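Local coordinates for protein glycosyl hydrolase family 88 (Pedobacter heparinus, PDB 3WIW) that probably removes unsaturated glucuronyl residues from the ends of heparin-derived oligosaccharides, acting as an unsaturated glucuronyl hydrolase specific for heparin, at residues Gln248-Tyr253 against Asp378-Glu383; Gly254-Tyr259 against Ala313-Asp318. One frame throughout, in Å; residues are numbered along the deposited sequence.

Contact 1: residues Gln248-Tyr253 against Asp378-Glu383; sequences QAWGLY and DYYYLE
Tyr253 swings its ring across to Glu383 and Tyr380 because CG stands opposite the backbone N (chi1 -166°), while Glu383, extended beyond CG, comes to meet it from the other direction. Tyr253 OH donates a short hydrogen bond to Glu383 OE2 (2.5 Å), arriving on the syn side of the carboxylate and somewhat out of its plane; OE2 lies at the edge of the tyrosine ring. The carboxylate is buried, but Tyr84 bonds to OE1 and Ser314 OG also bonds to OE2, so three hydroxyls meet it and would probably help it stay ionised. The two helices belong to the alpha6/alpha6-barrel; their segment axes are 14.4 Å apart, and helix 306-322 also reaches the contact, Val311 touching both Trp250 and Tyr380. Side chains rather than backbones therefore span the distance, as an aromatic cluster. Tyr380 presents its ring edge to the face of Tyr253 in an offset edge-to-face pair, planes at 77° and centroids 5.5 Å apart; its CE1 is 3.7 Å from Tyr253 OH. Trp250, a predicted substrate-binding residue, turns the edge of its six-membered ring toward the face of Tyr380 in a second offset edge-to-face pair, planes at 71°, with CZ3 3.8 Å from Tyr380 CE2. A phenylalanine in place of Tyr253 would probably leave Glu383 OE2 without one of its hydroxyl partners in this buried setting. Behind Tyr380, on one face, Tyr379 CD2 lies 3.4 Å above the ring plane, over its centre.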
loop_
_atom_site.group_PDB
_atom_site.type_symbol
_atom_site.label_atom_id
_atom_site.label_comp_id
_atom_site.label_asym_id
_atom_site.label_seq_id
_atom_site.Cartn_x
_atom_site.Cartn_y
_atom_site.Cartn_z
ATOM N N GLN A 248 -6.369 0.375 8.976
ATOM C CA GLN A 248 -7.642 0.927 8.512
ATOM C C GLN A 248 -7.503 1.343 7.043
ATOM O O GLN A 248 -8.426 1.106 6.243
ATOM C CB GLN A 248 -8.085 2.136 9.345
ATOM C CG GLN A 248 -8.087 1.938 10.866
ATOM C CD GLN A 248 -8.741 0.619 11.296
ATOM O OE1 GLN A 248 -9.956 0.420 11.164
ATOM N NE2 GLN A 248 -7.932 -0.282 11.841
ATOM N N ALA A 249 -6.357 1.941 6.705
ATOM C CA ALA A 249 -6.060 2.376 5.342
ATOM C C ALA A 249 -6.012 1.178 4.384
ATOM O O ALA A 249 -6.603 1.240 3.302
ATOM C CB ALA A 249 -4.744 3.116 5.294
ATOM N N TRP A 250 -5.339 0.091 4.764
ATOM C CA TRP A 250 -5.290 -1.092 3.885
ATOM C C TRP A 250 -6.702 -1.619 3.632
ATOM O O TRP A 250 -7.002 -2.077 2.534
ATOM C CB TRP A 250 -4.504 -2.209 4.533
ATOM C CG TRP A 250 -3.027 -2.052 4.761
ATOM C CD1 TRP A 250 -2.347 -2.598 5.830
ATOM C CD2 TRP A 250 -2.015 -1.471 3.903
ATOM N NE1 TRP A 250 -1.008 -2.343 5.723
ATOM C CE2 TRP A 250 -0.767 -1.677 4.541
ATOM C CE3 TRP A 250 -2.039 -0.766 2.682
ATOM C CZ2 TRP A 250 0.460 -1.258 3.982
ATOM C CZ3 TRP A 250 -0.810 -0.330 2.127
ATOM C CH2 TRP A 250 0.420 -0.577 2.792
ATOM N N GLY A 251 -7.581 -1.584 4.641
ATOM C CA GLY A 251 -8.967 -1.995 4.466
ATOM C C GLY A 251 -9.698 -1.117 3.464
ATOM O O GLY A 251 -10.332 -1.629 2.532
ATOM N N LEU A 252 -9.616 0.199 3.651
ATOM C CA LEU A 252 -10.264 1.125 2.725
ATOM C C LEU A 252 -9.788 0.871 1.287
ATOM O O LEU A 252 -10.590 0.743 0.350
ATOM C CB LEU A 252 -9.957 2.565 3.124
ATOM C CG LEU A 252 -10.513 3.622 2.176
ATOM C CD1 LEU A 252 -12.048 3.573 2.088
ATOM C CD2 LEU A 252 -10.025 5.019 2.595
ATOM N N TYR A 253 -8.472 0.836 1.118
ATOM C CA TYR A 253 -7.889 0.629 -0.192
ATOM C C TYR A 253 -8.298 -0.743 -0.749
ATOM O O TYR A 253 -8.647 -0.856 -1.925
ATOM C CB TYR A 253 -6.385 0.745 -0.074
ATOM C CG TYR A 253 -5.605 0.884 -1.355
ATOM C CD1 TYR A 253 -5.524 -0.172 -2.271
ATOM C CD2 TYR A 253 -4.901 2.055 -1.639
ATOM C CE1 TYR A 253 -4.749 -0.076 -3.422
ATOM C CE2 TYR A 253 -4.132 2.168 -2.792
ATOM C CZ TYR A 253 -4.050 1.092 -3.672
ATOM O OH TYR A 253 -3.257 1.181 -4.792
ATOM N N ASP A 378 6.175 6.610 0.162
ATOM C CA ASP A 378 6.489 7.310 -1.079
ATOM C C ASP A 378 5.722 6.708 -2.267
ATOM O O ASP A 378 5.228 7.465 -3.124
ATOM C CB ASP A 378 7.988 7.264 -1.390
ATOM C CG ASP A 378 8.844 8.027 -0.395
ATOM O OD1 ASP A 378 8.316 8.711 0.505
ATOM O OD2 ASP A 378 10.084 7.987 -0.547
ATOM N N TYR A 379 5.613 5.376 -2.319
ATOM C CA TYR A 379 4.942 4.701 -3.401
ATOM C C TYR A 379 3.479 5.128 -3.462
ATOM O O TYR A 379 2.988 5.568 -4.521
ATOM C CB TYR A 379 5.065 3.206 -3.158
ATOM C CG TYR A 379 4.310 2.373 -4.162
ATOM C CD1 TYR A 379 4.885 2.006 -5.397
ATOM C CD2 TYR A 379 3.005 1.915 -3.884
ATOM C CE1 TYR A 379 4.188 1.207 -6.305
ATOM C CE2 TYR A 379 2.301 1.121 -4.798
ATOM C CZ TYR A 379 2.905 0.771 -5.999
ATOM O OH TYR A 379 2.265 -0.020 -6.910
ATOM N N TYR A 380 2.772 5.041 -2.332
ATOM C CA TYR A 380 1.348 5.388 -2.337
ATOM C C TYR A 380 1.114 6.888 -2.482
ATOM O O TYR A 380 0.109 7.301 -3.053
ATOM C CB TYR A 380 0.573 4.765 -1.151
ATOM C CG TYR A 380 0.510 3.260 -1.307
ATOM C CD1 TYR A 380 -0.289 2.659 -2.295
ATOM C CD2 TYR A 380 1.323 2.439 -0.526
ATOM C CE1 TYR A 380 -0.314 1.271 -2.480
ATOM C CE2 TYR A 380 1.313 1.052 -0.698
ATOM C CZ TYR A 380 0.496 0.476 -1.686
ATOM O OH TYR A 380 0.535 -0.872 -1.860
ATOM N N TYR A 381 2.064 7.705 -2.028
ATOM C CA TYR A 381 1.976 9.132 -2.267
ATOM C C TYR A 381 2.063 9.472 -3.752
ATOM O O TYR A 381 1.224 10.209 -4.276
ATOM C CB TYR A 381 3.078 9.846 -1.488
ATOM C CG TYR A 381 3.210 11.321 -1.769
ATOM C CD1 TYR A 381 2.210 12.218 -1.395
ATOM C CD2 TYR A 381 4.348 11.819 -2.377
ATOM C CE1 TYR A 381 2.350 13.610 -1.622
ATOM C CE2 TYR A 381 4.509 13.188 -2.609
ATOM C CZ TYR A 381 3.505 14.072 -2.232
ATOM O OH TYR A 381 3.672 15.418 -2.471
ATOM N N LEU A 382 3.042 8.907 -4.463
ATOM C CA LEU A 382 3.098 9.182 -5.899
ATOM C C LEU A 382 1.893 8.575 -6.623
ATOM O O LEU A 382 1.387 9.170 -7.590
ATOM C CB LEU A 382 4.416 8.733 -6.541
ATOM C CG LEU A 382 5.664 9.480 -6.062
ATOM C CD1 LEU A 382 6.798 9.204 -7.024
ATOM C CD2 LEU A 382 5.429 10.991 -5.939
ATOM N N GLU A 383 1.401 7.425 -6.171
ATOM C CA GLU A 383 0.199 6.853 -6.781
ATOM C C GLU A 383 -0.962 7.829 -6.638
ATOM O O GLU A 383 -1.704 8.088 -7.596
ATOM C CB GLU A 383 -0.137 5.536 -6.118
ATOM C CG GLU A 383 -1.237 4.780 -6.833
ATOM C CD GLU A 383 -1.524 3.505 -6.107
ATOM O OE1 GLU A 383 -0.932 2.479 -6.481
ATOM O OE2 GLU A 383 -2.305 3.518 -5.125
#

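Contact 2: residues Gly254-Tyr259 against Ala313-Asp318; sequences GYTMSY and ASALLD
Thr256 packs against Ala315 and Asp318 where helices 245-262 and 306-322 run next to each other in the alpha6/alpha6-barrel. The backbones come near at this point, with Thr256 CA and Ala315 CA 6.3 Å apart, a spacing that the methyl side chain of Ala315 allows. One branch of Thr256 makes the tight part of the contact. With chi1 at -60°, CG2 is placed opposite the backbone N and faces helix 306-322, where it lies 3.6 Å from Ala315 O and 3.7 Å from Asp318 CB. The methyl thus sits against the backbone carbonyl of one residue and the CB of another one turn further on, and no hydrogen bond is made across the pair of segments. The rest of the contact is looser, although it too is buried. Thr256 OG1 lies 4.3 Å from Ala315 CB and is engaged in its own helix, in a hydrogen bond with Leu252 O, so the hydroxyl is turned to its own helix and the methyl is the branch that meets helix 306-322. The Asp318 carboxylate is likewise not used on Thr256: OD2 forms a salt bridge with Lys260, a turn beyond Thr256 on helix 245-262, and this tie between the helices probably offsets its charge. Thr256 O adds a hydrogen bond to Gln322 NE2. On the side away from helix 306-322, Gly254 O takes both Ser258 OG (2.8 Å) and Ser258 N (2.9 Å), which approach from opposite faces of its plane.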
loop_
_atom_site.group_PDB
_atom_site.type_symbol
_atom_site.label_atom_id
_atom_site.label_comp_id
_atom_site.label_asym_id
_atom_site.label_seq_id
_atom_site.Cartn_x
_atom_site.Cartn_y
_atom_site.Cartn_z
ATOM N N GLY A 254 -8.220 -1.778 0.092
ATOM C CA GLY A 254 -8.511 -3.148 -0.313
ATOM C C GLY A 254 -9.902 -3.249 -0.938
ATOM O O GLY A 254 -10.071 -3.951 -1.948
ATOM N N TYR A 255 -10.894 -2.568 -0.360
ATOM C CA TYR A 255 -12.275 -2.672 -0.868
ATOM C C TYR A 255 -12.520 -1.752 -2.053
ATOM O O TYR A 255 -13.282 -2.115 -2.944
ATOM C CB TYR A 255 -13.335 -2.551 0.262
ATOM C CG TYR A 255 -13.250 -3.816 1.065
ATOM C CD1 TYR A 255 -13.789 -4.992 0.554
ATOM C CD2 TYR A 255 -12.503 -3.885 2.239
ATOM C CE1 TYR A 255 -13.656 -6.194 1.217
ATOM C CE2 TYR A 255 -12.351 -5.085 2.907
ATOM C CZ TYR A 255 -12.918 -6.240 2.380
ATOM O OH TYR A 255 -12.735 -7.422 3.047
ATOM N N THR A 256 -11.852 -0.597 -2.085
ATOM C CA THR A 256 -11.916 0.281 -3.245
ATOM C C THR A 256 -11.341 -0.439 -4.474
ATOM O O THR A 256 -11.966 -0.482 -5.543
ATOM C CB THR A 256 -11.182 1.597 -2.947
ATOM O OG1 THR A 256 -11.818 2.237 -1.828
ATOM C CG2 THR A 256 -11.232 2.495 -4.153
ATOM N N MET A 257 -10.166 -1.042 -4.300
ATOM C CA MET A 257 -9.503 -1.789 -5.366
ATOM C C MET A 257 -10.293 -3.058 -5.718
ATOM O O MET A 257 -10.425 -3.403 -6.904
ATOM C CB MET A 257 -8.051 -2.072 -4.959
ATOM C CG MET A 257 -7.290 -3.042 -5.851
ATOM S SD MET A 257 -7.581 -4.801 -5.472
ATOM C CE MET A 257 -6.904 -4.871 -3.811
ATOM N N SER A 258 -10.840 -3.770 -4.727
ATOM C CA SER A 258 -11.624 -4.976 -5.040
ATOM C C SER A 258 -12.863 -4.607 -5.833
ATOM O O SER A 258 -13.252 -5.356 -6.724
ATOM C CB SER A 258 -12.033 -5.712 -3.772
ATOM O OG SER A 258 -10.918 -6.375 -3.184
ATOM N N TYR A 259 -13.505 -3.473 -5.513
ATOM C CA TYR A 259 -14.601 -2.993 -6.349
ATOM C C TYR A 259 -14.137 -2.723 -7.782
ATOM O O TYR A 259 -14.768 -3.162 -8.747
ATOM C CB TYR A 259 -15.321 -1.776 -5.763
ATOM C CG TYR A 259 -16.437 -1.328 -6.691
ATOM C CD1 TYR A 259 -17.599 -2.086 -6.838
ATOM C CD2 TYR A 259 -16.297 -0.192 -7.479
ATOM C CE1 TYR A 259 -18.604 -1.687 -7.693
ATOM C CE2 TYR A 259 -17.307 0.222 -8.337
ATOM C CZ TYR A 259 -18.455 -0.533 -8.443
ATOM O OH TYR A 259 -19.454 -0.130 -9.291
ATOM N N ALA A 313 -5.366 8.612 0.981
ATOM C CA ALA A 313 -5.555 9.561 -0.106
ATOM C C ALA A 313 -5.698 8.830 -1.451
ATOM O O ALA A 313 -6.618 9.130 -2.230
ATOM C CB ALA A 313 -4.417 10.564 -0.150
ATOM N N SER A 314 -4.807 7.873 -1.733
ATOM C CA SER A 314 -4.882 7.157 -2.998
ATOM C C SER A 314 -6.223 6.438 -3.127
ATOM O O SER A 314 -6.896 6.547 -4.155
ATOM C CB SER A 314 -3.730 6.183 -3.140
ATOM O OG SER A 314 -3.749 5.729 -4.474
ATOM N N ALA A 315 -6.644 5.759 -2.063
ATOM C CA ALA A 315 -7.905 5.029 -2.095
ATOM C C ALA A 315 -9.096 5.970 -2.287
ATOM O O ALA A 315 -9.992 5.672 -3.085
ATOM C CB ALA A 315 -8.083 4.201 -0.832
ATOM N N LEU A 316 -9.122 7.074 -1.541
ATOM C CA LEU A 316 -10.246 8.006 -1.638
ATOM C C LEU A 316 -10.370 8.625 -3.022
ATOM O O LEU A 316 -11.481 8.889 -3.495
ATOM C CB LEU A 316 -10.175 9.087 -0.556
ATOM C CG LEU A 316 -10.435 8.625 0.879
ATOM C CD1 LEU A 316 -10.309 9.829 1.787
ATOM C CD2 LEU A 316 -11.817 7.995 1.018
ATOM N N LEU A 317 -9.238 8.831 -3.692
ATOM C CA LEU A 317 -9.289 9.345 -5.063
ATOM C C LEU A 317 -9.952 8.332 -6.006
ATOM O O LEU A 317 -10.818 8.708 -6.791
ATOM C CB LEU A 317 -7.891 9.712 -5.550
ATOM C CG LEU A 317 -7.325 10.965 -4.875
ATOM C CD1 LEU A 317 -5.809 11.059 -5.093
ATOM C CD2 LEU A 317 -8.050 12.229 -5.366
ATOM N N ASP A 318 -9.586 7.054 -5.913
ATOM C CA ASP A 318 -10.295 6.060 -6.713
ATOM C C ASP A 318 -11.757 5.937 -6.274
ATOM O O ASP A 318 -12.640 5.812 -7.111
ATOM C CB ASP A 318 -9.605 4.701 -6.690
ATOM C CG ASP A 318 -8.676 4.501 -7.878
ATOM O OD1 ASP A 318 -8.241 5.500 -8.513
ATOM O OD2 ASP A 318 -8.360 3.338 -8.158
#

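Contacts 1 and 2 share helix 245-262 and have centres about 8 Å apart; along the chain, contact 2 is nested between the segments of contact 1. They touch directly: the probable hydrogen bond between Ser314 OG and Glu383 OE2, 2.7 Å, joins them, Tyr253 CA is 3.6 Å from Ala315 CB, and Leu252 CD2 is 3.8 Å from Leu316 CD2. Contact 1 borders the probable active site: the Trp250 side chain comes within about 3 Å of that of Asp174, the predicted proton donor, and about 6 Å of a bound HEPES molecule. Contact 2 is farther back, the side chains of Ala315 and Trp250 being about 9 Å apart.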